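Local coordinates for leucine aminopeptidase 2 (Saccharomyces cerevisiae, PDB 2XQ0), which acts as a zinc aminopeptidase that preferentially cleaves di- and tripeptides, and also shows low epoxide hydrolase activity in vitro, at residues 479-484 against 541-546; 492-497 against 537-542. All blocks are in the same frame, centred on the assembly; numbering follows the deposited sequence.

In the fold
Following the chain from the N terminus, helix 469-484 comes first, helix 491-497 follows after a short connection, and helix 537-546 receives both. Interaction 1 closes a loop of 56 residues, from 479-484 to 541-546; interaction 2 closes one of 39, from 492-497 to 537-542. The smaller loop begins inside the larger and both end on helix 537-546, where Arg541 and Ala542 belong to both segments, so the two contacts are essentially nested. They lie about 6 Å apart, centre to centre. Direct links back this up: Lys480 reaches Glu497 O, and Trp481 touches the backbone of Ala539. Together they tie three helices in the C-terminal helical region, about 35 and 40 Å from the chain centre.

Interaction 1: 479-484 against 541-546; sequences DKWVEM and RALLDI
Within the all-helical C-terminal region of this M1 peptidase, the Trp481 indole of helix 469-484 reaches across to Leu543 of helix 537-546. The segment axes stay 12.4 Å apart and run roughly antiparallel, at 136° between their directions, so a large side chain has to span the gap. Trp481 supplies it: its CB points toward the other helix and the indole extends across with its six-membered ring leading. Leu543 CD2 sits over one face, 3.3 Å from the centroid of the Trp481 six-membered ring and only 15° off the ring normal, a tight CH-pi contact. The same methyl is 3.3 Å from Trp481 CE2, at the fusion of the two rings. With CG anti to the backbone N (chi1 -168°), Leu543 brings this branch back toward the tryptophan, although its CB starts off to the side. The outer corner of the indole, Trp481 CH2, lies 3.6 Å from Leu543 CA, so this corner also meets the helix backbone. Ile546 CD1 approaches the ring edge near its plane, 4.3 Å from Trp481 CH2. The polar end is not left to this contact: Trp481 NE1 is hydrogen-bonded to Tyr547 OH, while the ring also stacks with Phe498. A single aromatic residue thus bridges two widely spaced helices, as suits the alpha-helical C-terminal domain of the leukotriene A4 hydrolase family.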
loop_
_atom_site.group_PDB
_atom_site.type_symbol
_atom_site.label_atom_id
_atom_site.label_comp_id
_atom_site.label_asym_id
_atom_site.label_seq_id
_atom_site.Cartn_x
_atom_site.Cartn_y
_atom_site.Cartn_z
ATOM N N ASP A 479 19.714 -7.576 -23.827
ATOM C CA ASP A 479 19.815 -7.747 -25.274
ATOM C C ASP A 479 20.977 -8.686 -25.640
ATOM O O ASP A 479 20.811 -9.636 -26.408
ATOM C CB ASP A 479 19.969 -6.385 -25.959
ATOM C CG ASP A 479 18.760 -5.481 -25.744
ATOM O OD1 ASP A 479 17.709 -5.988 -25.301
ATOM O OD2 ASP A 479 18.855 -4.262 -26.022
ATOM N N LYS A 480 22.148 -8.429 -25.066
ATOM C CA LYS A 480 23.344 -9.230 -25.335
ATOM C C LYS A 480 23.142 -10.707 -24.982
ATOM O O LYS A 480 23.546 -11.595 -25.739
ATOM C CB LYS A 480 24.544 -8.666 -24.571
ATOM C CG LYS A 480 25.878 -9.317 -24.924
ATOM C CD LYS A 480 26.998 -8.835 -23.983
ATOM C CE LYS A 480 28.316 -9.566 -24.249
ATOM N NZ LYS A 480 29.384 -9.247 -23.249
ATOM N N TRP A 481 22.527 -10.968 -23.831
ATOM C CA TRP A 481 22.194 -12.331 -23.428
ATOM C C TRP A 481 21.235 -12.979 -24.403
ATOM O O TRP A 481 21.410 -14.141 -24.761
ATOM C CB TRP A 481 21.615 -12.386 -22.005
ATOM C CG TRP A 481 22.674 -12.641 -20.991
ATOM C CD1 TRP A 481 23.315 -11.716 -20.213
ATOM C CD2 TRP A 481 23.269 -13.905 -20.687
ATOM N NE1 TRP A 481 24.254 -12.337 -19.415
ATOM C CE2 TRP A 481 24.246 -13.681 -19.694
ATOM C CE3 TRP A 481 23.070 -15.208 -21.159
ATOM C CZ2 TRP A 481 25.012 -14.715 -19.160
ATOM C CZ3 TRP A 481 23.822 -16.225 -20.626
ATOM C CH2 TRP A 481 24.785 -15.976 -19.640
ATOM N N VAL A 482 20.211 -12.241 -24.825
ATOM C CA VAL A 482 19.242 -12.806 -25.760
ATOM C C VAL A 482 19.924 -13.225 -27.055
ATOM O O VAL A 482 19.614 -14.273 -27.627
ATOM C CB VAL A 482 18.078 -11.830 -26.052
ATOM C CG1 VAL A 482 17.198 -12.381 -27.158
ATOM C CG2 VAL A 482 17.243 -11.613 -24.796
ATOM N N GLU A 483 20.874 -12.408 -27.500
ATOM C CA GLU A 483 21.578 -12.643 -28.755
ATOM C C GLU A 483 22.527 -13.836 -28.652
ATOM O O GLU A 483 22.516 -14.727 -29.496
ATOM C CB GLU A 483 22.371 -11.387 -29.145
ATOM C CG GLU A 483 22.588 -11.213 -30.649
ATOM C CD GLU A 483 21.306 -10.833 -31.388
ATOM O OE1 GLU A 483 20.205 -11.009 -30.818
ATOM O OE2 GLU A 483 21.401 -10.355 -32.540
ATOM N N MET A 484 23.353 -13.835 -27.610
ATOM C CA MET A 484 24.390 -14.839 -27.429
ATOM C C MET A 484 23.832 -16.236 -27.155
ATOM O O MET A 484 24.497 -17.241 -27.412
ATOM C CB MET A 484 25.346 -14.405 -26.320
ATOM C CG MET A 484 26.154 -13.169 -26.684
ATOM S SD MET A 484 27.091 -13.430 -28.208
ATOM C CE MET A 484 27.116 -11.752 -28.866
ATOM N N ARG A 541 21.381 -21.880 -17.642
ATOM C CA ARG A 541 22.232 -22.428 -16.584
ATOM C C ARG A 541 23.549 -21.652 -16.411
ATOM O O ARG A 541 23.990 -21.414 -15.285
ATOM C CB ARG A 541 22.498 -23.926 -16.818
ATOM C CG ARG A 541 21.259 -24.795 -16.640
ATOM C CD ARG A 541 21.539 -26.266 -16.906
ATOM N NE ARG A 541 20.521 -27.134 -16.311
ATOM C CZ ARG A 541 19.411 -27.530 -16.928
ATOM N NH1 ARG A 541 19.159 -27.141 -18.169
ATOM N NH2 ARG A 541 18.550 -28.321 -16.302
ATOM N N ALA A 542 24.170 -21.258 -17.524
ATOM C CA ALA A 542 25.382 -20.434 -17.484
ATOM C C ALA A 542 25.109 -19.077 -16.828
ATOM O O ALA A 542 25.920 -18.587 -16.040
ATOM C CB ALA A 542 25.954 -20.239 -18.887
ATOM N N LEU A 543 23.967 -18.479 -17.172
ATOM C CA LEU A 543 23.512 -17.222 -16.568
ATOM C C LEU A 543 23.612 -17.330 -15.048
ATOM O O LEU A 543 24.346 -16.586 -14.394
ATOM C CB LEU A 543 22.051 -16.953 -16.968
ATOM C CG LEU A 543 21.361 -15.598 -16.728
ATOM C CD1 LEU A 543 21.608 -15.040 -15.333
ATOM C CD2 LEU A 543 21.729 -14.575 -17.793
ATOM N N LEU A 544 22.871 -18.285 -14.501
ATOM C CA LEU A 544 22.779 -18.474 -13.056
ATOM C C LEU A 544 24.147 -18.740 -12.438
ATOM O O LEU A 544 24.441 -18.267 -11.338
ATOM C CB LEU A 544 21.827 -19.625 -12.735
ATOM C CG LEU A 544 20.323 -19.379 -12.886
ATOM C CD1 LEU A 544 19.968 -18.779 -14.231
ATOM C CD2 LEU A 544 19.571 -20.682 -12.675
ATOM N N ASP A 545 24.973 -19.502 -13.153
ATOM C CA ASP A 545 26.323 -19.814 -12.691
ATOM C C ASP A 545 27.221 -18.576 -12.611
ATOM O O ASP A 545 27.736 -18.238 -11.545
ATOM C CB ASP A 545 26.962 -20.862 -13.603
ATOM C CG ASP A 545 28.427 -21.074 -13.303
ATOM O OD1 ASP A 545 28.803 -20.993 -12.114
ATOM O OD2 ASP A 545 29.202 -21.321 -14.257
ATOM N N ILE A 546 27.401 -17.909 -13.747
ATOM C CA ILE A 546 28.280 -16.749 -13.845
ATOM C C ILE A 546 27.882 -15.654 -12.862
ATOM O O ILE A 546 28.737 -14.947 -12.319
ATOM C CB ILE A 546 28.264 -16.172 -15.277
ATOM C CG1 ILE A 546 28.964 -17.134 -16.250
ATOM C CG2 ILE A 546 28.921 -14.795 -15.311
ATOM C CD1 ILE A 546 28.527 -16.959 -17.695
#

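Interaction 2: 492-497 against 537-542; sequences EDFRSE and PVASRA
Pro537 O, two residues ahead of the Ala539 that lies over the Phe494 ring, is gripped by two donors, Arg541 N and Ser540 OG. The backbone bond from Arg541 N to Pro537 O measures 2.8 Å, and the hydroxyl bond from Ser540 OG to Pro537 O measures 3.1 Å. Ser540 OG stands above the carbonyl plane rather than on a lone pair, with a C=O...donor angle of 100°, and both donors come from the same face of that plane. Ser540 CB points away from helix 491-497 and its hydroxyl bonds within its own helix; the side toward Phe494 is made of Val538, Ala539 and Ala542.

That surface receives Phe494. The segment axes run 9.9 Å apart at 48°, and with CG anti to the carbonyl carbon (chi1 -77°) the ring is carried across to helix 537-546. Ala539 CA lies over one face of the Phe494 ring, 3.9 Å from its centroid and displaced toward the rim. Its methyl presses closer: Ala539 CB is 3.2 Å from Phe494 CZ. At the root of the side chain, Ala542 CB packs 3.8 Å from Phe494 CB, while Val538 CG1 meets Phe494 CE1 obliquely at 4.3 Å. Leu488 also touches Phe494. Putting an alanine in place of Phe494 would probably open a gap beside Ala539, leaving its CA without the ring face and its methyl without the CZ contact.

No hydrogen bond crosses between the two segments. Arg541 turns its guanidinium elsewhere, to a salt bridge with Glu574. Beyond this contact, a long, weak ion pair between Arg495 and Asp545 also joins the two helices. Between the segments themselves, cohesion therefore rests on shape and dispersion: the small alanines let the ring settle close to the helix backbone.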
loop_
_atom_site.group_PDB
_atom_site.type_symbol
_atom_site.label_atom_id
_atom_site.label_comp_id
_atom_site.label_asym_id
_atom_site.label_seq_id
_atom_site.Cartn_x
_atom_site.Cartn_y
_atom_site.Cartn_z
ATOM N N GLU A 492 31.498 -23.079 -21.654
ATOM C CA GLU A 492 32.806 -22.491 -21.877
ATOM C C GLU A 492 32.694 -21.252 -22.761
ATOM O O GLU A 492 33.319 -20.231 -22.477
ATOM C CB GLU A 492 33.739 -23.528 -22.506
ATOM C CG GLU A 492 34.776 -22.964 -23.450
ATOM C CD GLU A 492 35.402 -24.039 -24.311
ATOM O OE1 GLU A 492 35.166 -25.232 -24.028
ATOM O OE2 GLU A 492 36.123 -23.694 -25.271
ATOM N N ASP A 493 31.903 -21.348 -23.829
ATOM C CA ASP A 493 31.688 -20.221 -24.743
ATOM C C ASP A 493 31.131 -19.044 -23.948
ATOM O O ASP A 493 31.610 -17.912 -24.045
ATOM C CB ASP A 493 30.709 -20.603 -25.871
ATOM C CG ASP A 493 31.338 -21.530 -26.926
ATOM O OD1 ASP A 493 32.581 -21.527 -27.061
ATOM O OD2 ASP A 493 30.589 -22.254 -27.629
ATOM N N PHE A 494 30.127 -19.331 -23.135
ATOM C CA PHE A 494 29.460 -18.293 -22.372
ATOM C C PHE A 494 30.393 -17.577 -21.395
ATOM O O PHE A 494 30.325 -16.358 -21.247
ATOM C CB PHE A 494 28.232 -18.864 -21.663
ATOM C CG PHE A 494 27.056 -19.058 -22.577
ATOM C CD1 PHE A 494 26.787 -20.292 -23.133
ATOM C CD2 PHE A 494 26.230 -17.994 -22.896
ATOM C CE1 PHE A 494 25.709 -20.466 -23.976
ATOM C CE2 PHE A 494 25.152 -18.166 -23.742
ATOM C CZ PHE A 494 24.892 -19.399 -24.279
ATOM N N ARG A 495 31.265 -18.331 -20.736
ATOM C CA ARG A 495 32.191 -17.742 -19.770
ATOM C C ARG A 495 33.192 -16.816 -20.454
ATOM O O ARG A 495 33.717 -15.894 -19.834
ATOM C CB ARG A 495 32.932 -18.828 -18.985
ATOM C CG ARG A 495 32.037 -19.677 -18.114
ATOM C CD ARG A 495 32.722 -20.007 -16.804
ATOM N NE ARG A 495 32.130 -21.172 -16.155
ATOM C CZ ARG A 495 32.557 -22.419 -16.331
ATOM N NH1 ARG A 495 33.582 -22.662 -17.139
ATOM N NH2 ARG A 495 31.962 -23.422 -15.701
ATOM N N SER A 496 33.453 -17.070 -21.733
ATOM C CA SER A 496 34.325 -16.195 -22.514
ATOM C C SER A 496 33.645 -14.874 -22.860
ATOM O O SER A 496 34.307 -13.847 -22.951
ATOM C CB SER A 496 34.808 -16.892 -23.784
ATOM O OG SER A 496 35.658 -17.977 -23.457
ATOM N N GLU A 497 32.328 -14.899 -23.042
ATOM C CA GLU A 497 31.571 -13.676 -23.329
ATOM C C GLU A 497 31.141 -12.942 -22.057
ATOM O O GLU A 497 31.142 -11.704 -21.995
ATOM C CB GLU A 497 30.328 -14.005 -24.167
ATOM C CG GLU A 497 30.451 -13.665 -25.640
ATOM C CD GLU A 497 30.499 -12.166 -25.898
ATOM O OE1 GLU A 497 31.575 -11.562 -25.727
ATOM O OE2 GLU A 497 29.458 -11.588 -26.271
ATOM N N PRO A 537 19.043 -24.220 -22.417
ATOM C CA PRO A 537 19.412 -24.596 -21.045
ATOM C C PRO A 537 20.872 -24.288 -20.682
ATOM O O PRO A 537 21.132 -23.900 -19.542
ATOM C CB PRO A 537 19.149 -26.113 -21.003
ATOM C CG PRO A 537 18.962 -26.537 -22.427
ATOM C CD PRO A 537 18.413 -25.344 -23.132
ATOM N N VAL A 538 21.799 -24.453 -21.624
ATOM C CA VAL A 538 23.210 -24.147 -21.370
ATOM C C VAL A 538 23.388 -22.663 -21.063
ATOM O O VAL A 538 24.131 -22.290 -20.153
ATOM C CB VAL A 538 24.109 -24.571 -22.552
ATOM C CG1 VAL A 538 25.583 -24.391 -22.206
ATOM C CG2 VAL A 538 23.839 -26.007 -22.906
ATOM N N ALA A 539 22.679 -21.819 -21.808
ATOM C CA ALA A 539 22.697 -20.376 -21.572
ATOM C C ALA A 539 22.021 -19.988 -20.258
ATOM O O ALA A 539 22.543 -19.173 -19.486
ATOM C CB ALA A 539 22.052 -19.639 -22.751
ATOM N N SER A 540 20.852 -20.559 -19.992
ATOM C CA SER A 540 20.115 -20.168 -18.802
ATOM C C SER A 540 20.845 -20.671 -17.556
ATOM O O SER A 540 20.940 -19.969 -16.551
ATOM C CB SER A 540 18.671 -20.667 -18.862
ATOM O OG SER A 540 18.642 -22.065 -19.033
ATOM N N ARG A 541 21.381 -21.880 -17.642
ATOM C CA ARG A 541 22.232 -22.428 -16.584
ATOM C C ARG A 541 23.549 -21.652 -16.411
ATOM O O ARG A 541 23.990 -21.414 -15.285
ATOM C CB ARG A 541 22.498 -23.926 -16.818
ATOM C CG ARG A 541 21.259 -24.795 -16.640
ATOM C CD ARG A 541 21.539 -26.266 -16.906
ATOM N NE ARG A 541 20.521 -27.134 -16.311
ATOM C CZ ARG A 541 19.411 -27.530 -16.928
ATOM N NH1 ARG A 541 19.159 -27.141 -18.169
ATOM N NH2 ARG A 541 18.550 -28.321 -16.302
ATOM N N ALA A 542 24.170 -21.258 -17.524
ATOM C CA ALA A 542 25.382 -20.434 -17.484
ATOM C C ALA A 542 25.109 -19.077 -16.828
ATOM O O ALA A 542 25.920 -18.587 -16.040
ATOM C CB ALA A 542 25.954 -20.239 -18.887
#